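Local coordinates for capsule biosynthesis protein capD (Bacillus anthracis, PDB 3G9K) that cleaves the poly-gamma-D-glutamate capsule and links it through an amide bond to meso-diaminopimelic acid of the peptidoglycan, at residues N114-I120 with G134-K140; Y107-F111 with F145-V149; T19-F23 with N36-Q40. All blocks are in the same frame, centred on the assembly; numbering follows the deposited sequence.

Contact 1 (N114-I120 with G134-K140); sequences NTAYTEI and GLNVKKK
Thr115, Ala116, Tyr117 and Thr118 pair in parallel with Asn136, Val137, Lys138 and Lys139, as the two strands of a beta-alpha-beta unit whose crossover is helix 124-131. The ladder zigzags: Ala116 N donates to Asn136 O (2.7 Å), Lys138 N to Ala116 O and Thr118 N to Lys138 O. Asn136 N to Asn114 O and Lys140 N to Thr118 O extend it at the ends, and CA-H...O contacts fill in between, for example Tyr117 CA to Lys138 O (3.3 Å).

One face carries Thr115, Tyr117, Asn136 and Lys138. With CG anti to its carbonyl carbon (chi1 -70°), Tyr117 sends its ring out alongside Lys140, both chains pointing the same way. Its CB lies 4.0 Å from Lys138 O and 4.1 Å from Lys140 CG; CD1 then comes 3.7 Å from Lys140 CG, and CE1 3.6 Å from Lys140 CE. CZ still grazes that methylene before the hydroxyl runs beyond it. A long aliphatic chain ending in a charge suits this partly exposed place, since methylenes can line an aromatic ring while the ammonium reaches on. Thr115 CG2 sits over one ring face, offset toward the rim.

The other face carries Ala116, Thr118, Val137 and Lys139, with Ala116 and Val137 forming its apolar patch. Met268 of the partner chain packs on Ala116 and Thr118. Here the branched Val137, with CG2 anti to its carbonyl carbon, brings that methyl to 4.1 Å from Ala116 CB.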
loop_
_atom_site.group_PDB
_atom_site.type_symbol
_atom_site.label_atom_id
_atom_site.label_comp_id
_atom_site.label_asym_id
_atom_site.label_seq_id
_atom_site.Cartn_x
_atom_site.Cartn_y
_atom_site.Cartn_z
ATOM N N ASN B 114 -20.367 15.697 2.047
ATOM C CA ASN B 114 -20.259 17.144 1.994
ATOM C C ASN B 114 -19.152 17.778 2.843
ATOM O O ASN B 114 -19.027 18.950 2.856
ATOM C CB ASN B 114 -21.609 17.767 2.327
ATOM C CG ASN B 114 -21.876 18.990 1.552
ATOM O OD1 ASN B 114 -21.680 19.035 0.347
ATOM N ND2 ASN B 114 -22.333 20.025 2.242
ATOM N N THR B 115 -18.340 16.996 3.525
ATOM C CA THR B 115 -17.250 17.506 4.376
ATOM C C THR B 115 -15.898 17.512 3.649
ATOM O O THR B 115 -15.584 16.602 2.881
ATOM C CB THR B 115 -17.059 16.652 5.668
ATOM O OG1 THR B 115 -18.304 16.515 6.372
ATOM C CG2 THR B 115 -16.014 17.286 6.593
ATOM N N ALA B 116 -15.103 18.539 3.915
ATOM C CA ALA B 116 -13.725 18.593 3.460
ATOM C C ALA B 116 -12.839 18.386 4.692
ATOM O O ALA B 116 -12.871 19.167 5.639
ATOM C CB ALA B 116 -13.435 19.913 2.783
ATOM N N TYR B 117 -12.097 17.282 4.702
ATOM C CA TYR B 117 -11.154 17.016 5.767
ATOM C C TYR B 117 -9.846 17.662 5.373
ATOM O O TYR B 117 -9.419 17.542 4.242
ATOM C CB TYR B 117 -10.978 15.524 5.992
ATOM C CG TYR B 117 -12.186 14.845 6.608
ATOM C CD1 TYR B 117 -12.662 15.213 7.873
ATOM C CD2 TYR B 117 -12.829 13.813 5.946
ATOM C CE1 TYR B 117 -13.763 14.568 8.448
ATOM C CE2 TYR B 117 -13.938 13.170 6.503
ATOM C CZ TYR B 117 -14.399 13.551 7.747
ATOM O OH TYR B 117 -15.485 12.884 8.269
ATOM N N THR B 118 -9.225 18.352 6.316
ATOM C CA THR B 118 -8.096 19.211 6.030
ATOM C C THR B 118 -7.014 18.882 7.043
ATOM O O THR B 118 -7.296 18.661 8.210
ATOM C CB THR B 118 -8.508 20.714 6.125
ATOM O OG1 THR B 118 -9.255 21.092 4.943
ATOM C CG2 THR B 118 -7.315 21.554 6.245
ATOM N N GLU B 119 -5.767 18.845 6.590
ATOM C CA GLU B 119 -4.656 18.465 7.456
ATOM C C GLU B 119 -4.194 19.616 8.354
ATOM O O GLU B 119 -3.684 19.378 9.462
ATOM C CB GLU B 119 -3.502 17.935 6.601
ATOM C CG GLU B 119 -2.446 17.175 7.370
ATOM C CD GLU B 119 -1.482 16.387 6.463
ATOM O OE1 GLU B 119 -1.431 16.633 5.257
ATOM O OE2 GLU B 119 -0.723 15.556 6.984
ATOM N N ILE B 120 -4.353 20.847 7.868
ATOM C CA ILE B 120 -4.124 22.060 8.668
ATOM C C ILE B 120 -5.407 22.863 8.838
ATOM O O ILE B 120 -6.399 22.675 8.099
ATOM C CB ILE B 120 -3.061 23.024 8.053
ATOM C CG1 ILE B 120 -3.394 23.383 6.588
ATOM C CG2 ILE B 120 -1.719 22.413 8.132
ATOM C CD1 ILE B 120 -2.410 24.421 5.928
ATOM N N GLY B 134 -21.671 24.015 -1.115
ATOM C CA GLY B 134 -21.407 24.377 0.268
ATOM C C GLY B 134 -20.793 23.210 1.012
ATOM O O GLY B 134 -21.503 22.405 1.611
ATOM N N LEU B 135 -19.467 23.119 0.959
ATOM C CA LEU B 135 -18.712 22.111 1.703
ATOM C C LEU B 135 -18.420 22.668 3.084
ATOM O O LEU B 135 -18.100 23.850 3.211
ATOM C CB LEU B 135 -17.372 21.794 1.011
ATOM C CG LEU B 135 -17.306 21.173 -0.394
ATOM C CD1 LEU B 135 -18.132 19.896 -0.489
ATOM C CD2 LEU B 135 -17.716 22.174 -1.462
ATOM N N ASN B 136 -18.519 21.837 4.115
ATOM C CA ASN B 136 -18.022 22.240 5.431
ATOM C C ASN B 136 -16.658 21.603 5.682
ATOM O O ASN B 136 -16.301 20.627 5.029
ATOM C CB ASN B 136 -19.031 21.967 6.555
ATOM C CG ASN B 136 -19.330 20.504 6.750
ATOM O OD1 ASN B 136 -18.767 19.865 7.641
ATOM N ND2 ASN B 136 -20.237 19.965 5.941
ATOM N N VAL B 137 -15.896 22.173 6.610
ATOM C CA VAL B 137 -14.470 21.877 6.735
ATOM C C VAL B 137 -14.123 21.444 8.149
ATOM O O VAL B 137 -14.562 22.061 9.111
ATOM C CB VAL B 137 -13.628 23.104 6.339
ATOM C CG1 VAL B 137 -12.160 22.860 6.590
ATOM C CG2 VAL B 137 -13.868 23.453 4.871
ATOM N N LYS B 138 -13.330 20.383 8.260
ATOM C CA LYS B 138 -12.960 19.802 9.549
ATOM C C LYS B 138 -11.511 19.316 9.509
ATOM O O LYS B 138 -11.154 18.486 8.678
ATOM C CB LYS B 138 -13.908 18.639 9.874
ATOM C CG LYS B 138 -13.530 17.768 11.091
ATOM C CD LYS B 138 -14.586 17.786 12.206
ATOM C CE LYS B 138 -14.646 16.450 12.953
ATOM N NZ LYS B 138 -15.453 16.532 14.216
ATOM N N LYS B 139 -10.696 19.828 10.428
ATOM C CA LYS B 139 -9.294 19.445 10.536
ATOM C C LYS B 139 -9.111 18.073 11.199
ATOM O O LYS B 139 -9.578 17.846 12.315
ATOM C CB LYS B 139 -8.516 20.505 11.323
ATOM C CG LYS B 139 -7.086 20.123 11.642
ATOM C CD LYS B 139 -6.351 21.269 12.281
ATOM C CE LYS B 139 -5.092 20.781 12.993
ATOM N NZ LYS B 139 -4.198 21.929 13.362
ATOM N N LYS B 140 -8.408 17.172 10.512
ATOM C CA LYS B 140 -8.096 15.841 11.052
ATOM C C LYS B 140 -6.728 15.825 11.723
ATOM O O LYS B 140 -5.741 16.303 11.160
ATOM C CB LYS B 140 -8.156 14.786 9.948
ATOM C CG LYS B 140 -9.535 14.276 9.665
ATOM C CD LYS B 140 -9.952 13.279 10.716
ATOM C CE LYS B 140 -11.376 12.811 10.479
ATOM N NZ LYS B 140 -11.734 11.716 11.430
#

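Contact 2 (Y107-F111 with F145-V149)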
loop_
_atom_site.group_PDB
_atom_site.type_symbol
_atom_site.label_atom_id
_atom_site.label_comp_id
_atom_site.label_asym_id
_atom_site.label_seq_id
_atom_site.Cartn_x
_atom_site.Cartn_y
_atom_site.Cartn_z
ATOM N N TYR B 107 0.591 19.995 2.813
ATOM C CA TYR B 107 -0.589 19.567 3.567
ATOM C C TYR B 107 -1.720 19.153 2.615
ATOM O O TYR B 107 -1.868 19.695 1.527
ATOM C CB TYR B 107 -1.056 20.706 4.493
ATOM C CG TYR B 107 -0.058 21.048 5.578
ATOM C CD1 TYR B 107 0.361 20.077 6.483
ATOM C CD2 TYR B 107 0.455 22.347 5.713
ATOM C CE1 TYR B 107 1.244 20.371 7.467
ATOM C CE2 TYR B 107 1.340 22.650 6.720
ATOM C CZ TYR B 107 1.737 21.659 7.590
ATOM O OH TYR B 107 2.631 21.931 8.616
ATOM N N ARG B 108 -2.525 18.201 3.053
ATOM C CA ARG B 108 -3.492 17.569 2.184
ATOM C C ARG B 108 -4.933 17.846 2.614
ATOM O O ARG B 108 -5.178 18.320 3.736
ATOM C CB ARG B 108 -3.236 16.067 2.173
ATOM C CG ARG B 108 -1.930 15.705 1.479
ATOM C CD ARG B 108 -1.548 14.265 1.665
ATOM N NE ARG B 108 -0.206 14.062 1.128
ATOM C CZ ARG B 108 0.566 13.004 1.367
ATOM N NH1 ARG B 108 0.099 11.965 2.042
ATOM N NH2 ARG B 108 1.808 12.993 0.873
ATOM N N PHE B 109 -5.852 17.526 1.707
ATOM C CA PHE B 109 -7.294 17.544 1.979
ATOM C C PHE B 109 -7.987 16.402 1.259
ATOM O O PHE B 109 -7.575 16.004 0.163
ATOM C CB PHE B 109 -7.914 18.866 1.508
ATOM C CG PHE B 109 -7.734 19.122 0.040
ATOM C CD1 PHE B 109 -6.636 19.837 -0.415
ATOM C CD2 PHE B 109 -8.635 18.644 -0.876
ATOM C CE1 PHE B 109 -6.452 20.067 -1.764
ATOM C CE2 PHE B 109 -8.461 18.857 -2.227
ATOM C CZ PHE B 109 -7.368 19.579 -2.675
ATOM N N THR B 110 -9.059 15.902 1.860
ATOM C CA THR B 110 -9.924 14.903 1.218
ATOM C C THR B 110 -11.389 15.237 1.499
ATOM O O THR B 110 -11.681 16.015 2.390
ATOM C CB THR B 110 -9.653 13.468 1.746
ATOM O OG1 THR B 110 -9.998 13.388 3.132
ATOM C CG2 THR B 110 -8.163 13.094 1.567
ATOM N N PHE B 111 -12.289 14.604 0.760
ATOM C CA PHE B 111 -13.723 14.854 0.886
ATOM C C PHE B 111 -14.491 13.588 1.215
ATOM O O PHE B 111 -14.182 12.513 0.708
ATOM C CB PHE B 111 -14.238 15.466 -0.398
ATOM C CG PHE B 111 -13.667 16.815 -0.665
ATOM C CD1 PHE B 111 -12.524 16.958 -1.440
ATOM C CD2 PHE B 111 -14.232 17.939 -0.096
ATOM C CE1 PHE B 111 -11.986 18.205 -1.673
ATOM C CE2 PHE B 111 -13.695 19.180 -0.332
ATOM C CZ PHE B 111 -12.565 19.306 -1.128
ATOM N N PHE B 145 -3.926 9.642 8.667
ATOM C CA PHE B 145 -5.200 9.777 7.965
ATOM C C PHE B 145 -5.007 10.183 6.510
ATOM O O PHE B 145 -5.770 9.790 5.644
ATOM C CB PHE B 145 -6.068 10.833 8.671
ATOM C CG PHE B 145 -7.420 10.999 8.069
ATOM C CD1 PHE B 145 -8.456 10.151 8.422
ATOM C CD2 PHE B 145 -7.658 11.979 7.104
ATOM C CE1 PHE B 145 -9.678 10.283 7.864
ATOM C CE2 PHE B 145 -8.897 12.110 6.526
ATOM C CZ PHE B 145 -9.917 11.263 6.910
ATOM N N PHE B 146 -4.016 11.019 6.251
ATOM C CA PHE B 146 -3.815 11.551 4.907
ATOM C C PHE B 146 -2.804 10.737 4.106
ATOM O O PHE B 146 -2.334 11.182 3.062
ATOM C CB PHE B 146 -3.446 13.028 4.991
ATOM C CG PHE B 146 -4.605 13.890 5.432
ATOM C CD1 PHE B 146 -5.573 14.262 4.533
ATOM C CD2 PHE B 146 -4.741 14.271 6.739
ATOM C CE1 PHE B 146 -6.648 15.030 4.937
ATOM C CE2 PHE B 146 -5.819 15.062 7.145
ATOM C CZ PHE B 146 -6.764 15.419 6.245
ATOM N N GLY B 147 -2.463 9.558 4.618
ATOM C CA GLY B 147 -1.745 8.547 3.813
ATOM C C GLY B 147 -0.267 8.433 4.095
ATOM O O GLY B 147 0.182 8.756 5.167
ATOM N N GLY B 148 0.484 7.994 3.091
ATOM C CA GLY B 148 1.912 7.661 3.239
ATOM C C GLY B 148 2.501 7.335 1.890
ATOM O O GLY B 148 2.817 6.143 1.606
ATOM N N VAL B 149 2.635 8.364 1.067
ATOM C CA VAL B 149 3.003 8.201 -0.353
ATOM C C VAL B 149 4.493 7.836 -0.428
ATOM O O VAL B 149 5.342 8.510 0.165
ATOM C CB VAL B 149 2.717 9.472 -1.183
ATOM C CG1 VAL B 149 3.203 9.303 -2.658
ATOM C CG2 VAL B 149 1.200 9.875 -1.118
#
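Arg108 and Phe146 hold the closest CA pair of this contact, 6.6 Å apart, where the extended 108-110 run and the 145-149 loop pass with end-to-end directions 119° apart, with no backbone hydrogen bond between them.

The one bond across is made by a side chain. Arg108 stays extended from CG to NE, slides past Phe146 in the opposite sense, and gives NH1 to Phe146 O at 2.8 Å. The oxygen lies in the guanidinium plane, yet NH1 approaches it from above the carbonyl plane. The salt bridge of NH1 to Asp166, which also accepts from Val149 N, secures the buried charge; arginine suits the place because one flat group can serve several acceptors.

The Phe146 ring is wedged between neighbours. Arg108 CB touches its CD1 at 3.8 Å, Thr110 CG2 comes near the same atom at 4.1 Å, and Phe145 CD2 stands 3.5 Å above the centre of one face. Val149 CG2 meets Arg108 NH2 at 3.7 Å. At phi 103° and psi -153°, Gly147 has a conformation that calls for glycine, since a CB would press on the carbonyl O of Phe146; its own O bonds to Arg169, a substrate-binding residue.

Around this buried loop, helix 82-94 lays Ile89 against both Arg108 and Val149, while strand 109-112 pairs antiparallel with strand 115-118, through Thr110 and Tyr117.

Contact 3 (T19-F23 with N36-Q40); sequences TLSNF and NNQLQ. With GLU (glutamic acid), chain F.
Leu20 and Asn36 approach to 4.3 Å between CA atoms where two irregular loops meet, and a single backbone hydrogen bond, Asn37 N to Leu20 O (3.2 Å), joins them. Asn36 CA adds a C-H...O contact to the same oxygen.

Ser21, at phi 80°, has its side chain directed at the other loop. Its CB presses against Asn37 O at 3.0 Å, a tight fit that a small residue makes possible. The Asn37 amide lies against the Ser21-Asn22 backbone without a hydrogen bond across, its ND2 3.2 Å from Asn22 CB. The Ser21 hydroxyl makes no direct bond across either; OG is bonded to two waters, one of which donates weakly to Asn37 O while the other accepts from Leu39 N. Serine thus reaches the opposing backbone through solvent. Leu39 brings CD2 to 4.1 Å from Ser21 CB, an apolar edge beside the water that accepts from Leu39 N. Asn36 turns its amide away, to Gly66 and Gly100 of the partner chain.

On the ligand side, Phe23 offers one ring face to CG of the bound glutamic acid, offset toward the rim, and its CE1 is 3.4 Å from the ligand OE2. Thr19, with OG1 anti to its backbone N (chi1 -166°), accepts from Ser21 N at 2.9 Å and closes an ST turn. Thr19 lines the pocket and also hydrogen-bonds Thr1, the nucleophile, which itself bonds to the ligand. The ST turn holds the Thr19 hydroxyl, which is consistent with a role in positioning Thr1, while the waters join Ser21, another pocket residue, to the backbone of 37-39.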
loop_
_atom_site.group_PDB
_atom_site.type_symbol
_atom_site.label_atom_id
_atom_site.label_comp_id
_atom_site.label_asym_id
_atom_site.label_seq_id
_atom_site.Cartn_x
_atom_site.Cartn_y
_atom_site.Cartn_z
ATOM N N THR B 19 -1.635 -5.069 3.199
ATOM C CA THR B 19 -2.464 -4.574 4.274
ATOM C C THR B 19 -3.085 -5.640 5.175
ATOM O O THR B 19 -3.171 -6.823 4.813
ATOM C CB THR B 19 -3.565 -3.697 3.693
ATOM O OG1 THR B 19 -4.193 -2.953 4.742
ATOM C CG2 THR B 19 -4.612 -4.563 2.955
ATOM N N LEU B 20 -3.482 -5.195 6.359
ATOM C CA LEU B 20 -4.349 -5.925 7.272
ATOM C C LEU B 20 -5.749 -5.293 7.342
ATOM O O LEU B 20 -6.617 -5.776 7.981
ATOM C CB LEU B 20 -3.786 -5.954 8.672
ATOM C CG LEU B 20 -2.432 -6.548 8.945
ATOM C CD1 LEU B 20 -2.071 -6.411 10.366
ATOM C CD2 LEU B 20 -2.338 -7.937 8.480
ATOM N N SER B 21 -5.957 -4.146 6.723
ATOM C CA SER B 21 -7.266 -3.461 6.647
ATOM C C SER B 21 -7.744 -2.641 7.847
ATOM O O SER B 21 -8.769 -2.052 7.805
ATOM C CB SER B 21 -8.372 -4.415 6.247
ATOM O OG SER B 21 -8.336 -4.697 4.886
ATOM N N ASN B 22 -7.017 -2.643 8.914
ATOM C CA ASN B 22 -7.173 -1.742 10.008
ATOM C C ASN B 22 -5.839 -1.977 10.607
ATOM O O ASN B 22 -5.209 -2.939 10.300
ATOM C CB ASN B 22 -8.229 -2.182 11.015
ATOM C CG ASN B 22 -8.540 -1.116 12.079
ATOM O OD1 ASN B 22 -7.881 -0.086 12.210
ATOM N ND2 ASN B 22 -9.570 -1.381 12.844
ATOM N N PHE B 23 -5.389 -1.072 11.438
ATOM C CA PHE B 23 -4.119 -1.297 12.081
ATOM C C PHE B 23 -4.253 -2.513 12.987
ATOM O O PHE B 23 -5.285 -2.676 13.633
ATOM C CB PHE B 23 -3.696 -0.065 12.852
ATOM C CG PHE B 23 -3.271 1.091 11.929
ATOM C CD1 PHE B 23 -2.247 0.905 11.003
ATOM C CD2 PHE B 23 -3.912 2.316 11.964
ATOM C CE1 PHE B 23 -1.858 1.935 10.148
ATOM C CE2 PHE B 23 -3.529 3.351 11.116
ATOM C CZ PHE B 23 -2.517 3.164 10.205
ATOM N N ASN B 36 -6.072 -10.119 9.704
ATOM C CA ASN B 36 -6.768 -9.072 9.020
ATOM C C ASN B 36 -8.227 -8.969 9.434
ATOM O O ASN B 36 -8.844 -9.965 9.828
ATOM C CB ASN B 36 -6.745 -9.354 7.502
ATOM C CG ASN B 36 -7.602 -10.574 7.125
ATOM O OD1 ASN B 36 -8.809 -10.444 6.909
ATOM N ND2 ASN B 36 -6.982 -11.742 7.036
ATOM N N ASN B 37 -8.795 -7.773 9.267
ATOM C CA ASN B 37 -10.244 -7.667 9.163
ATOM C C ASN B 37 -10.582 -7.531 7.695
ATOM O O ASN B 37 -9.809 -6.975 6.936
ATOM C CB ASN B 37 -10.803 -6.500 9.973
ATOM C CG ASN B 37 -10.484 -5.188 9.377
ATOM O OD1 ASN B 37 -11.362 -4.488 8.843
ATOM N ND2 ASN B 37 -9.228 -4.807 9.479
ATOM N N GLN B 38 -11.725 -8.068 7.283
ATOM C CA GLN B 38 -12.114 -8.020 5.899
ATOM C C GLN B 38 -13.311 -7.083 5.809
ATOM O O GLN B 38 -14.301 -7.289 6.496
ATOM C CB GLN B 38 -12.469 -9.418 5.378
ATOM C CG GLN B 38 -12.571 -9.486 3.859
ATOM C CD GLN B 38 -12.880 -10.872 3.353
ATOM O OE1 GLN B 38 -12.990 -11.804 4.140
ATOM N NE2 GLN B 38 -13.025 -11.015 2.040
ATOM N N LEU B 39 -13.189 -6.032 5.003
ATOM C CA LEU B 39 -14.318 -5.123 4.796
ATOM C C LEU B 39 -15.319 -5.839 3.907
ATOM O O LEU B 39 -14.929 -6.562 2.978
ATOM C CB LEU B 39 -13.893 -3.797 4.156
ATOM C CG LEU B 39 -13.453 -2.663 5.095
ATOM C CD1 LEU B 39 -14.274 -2.661 6.376
ATOM C CD2 LEU B 39 -11.973 -2.717 5.412
ATOM N N GLN B 40 -16.605 -5.643 4.203
ATOM C CA GLN B 40 -17.694 -6.248 3.434
ATOM C C GLN B 40 -18.105 -5.362 2.246
ATOM O O GLN B 40 -19.293 -5.186 1.945
ATOM C CB GLN B 40 -18.871 -6.535 4.364
ATOM C CG GLN B 40 -18.610 -7.743 5.295
ATOM C CD GLN B 40 -18.756 -9.086 4.570
ATOM O OE1 GLN B 40 -19.017 -9.132 3.363
ATOM N NE2 GLN B 40 -18.592 -10.181 5.306
HETATM N N GLU F . -8.326 2.165 6.350
HETATM C CA GLU F . -6.901 2.203 6.046
HETATM C C GLU F . -6.498 1.160 4.983
HETATM O O GLU F . -6.807 -0.017 5.163
HETATM C CB GLU F . -6.142 1.970 7.355
HETATM C CG GLU F . -4.707 1.503 7.201
HETATM C CD GLU F . -3.779 2.556 6.657
HETATM O OE1 GLU F . -4.250 3.525 6.026
HETATM O OE2 GLU F . -2.565 2.364 6.855
HETATM O OXT GLU F . -5.859 1.431 3.940
HETATM O O HOH W 1 -7.099 -7.006 4.755
HETATM O O HOH W 2 -10.765 -5.501 3.639
#

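In the fold
Contact 3 comes first along the chain, and contact 1 is nested within the loop that contact 2 closes. Contacts 1 and 2 touch, with centres 12 Å apart, and share the mixed sheet: strand 115-118 lies between 109-112 and 136-139, and Glu119 OE1 lies 2.9 Å from Arg108 N in a probable hydrogen bond. Contact 3 stands apart, its centre 25 Å from that of contact 1 and 19 Å from that of contact 2. Yet 19-23 and 145-149 both border the substrate site, the first by holding pocket residues, the second by bonding to Arg81 and Arg169. The three-stranded sheet is therefore connected, through contact 2, to the pocket of this Ntn-clan member of the gamma-glutamyltransferase family.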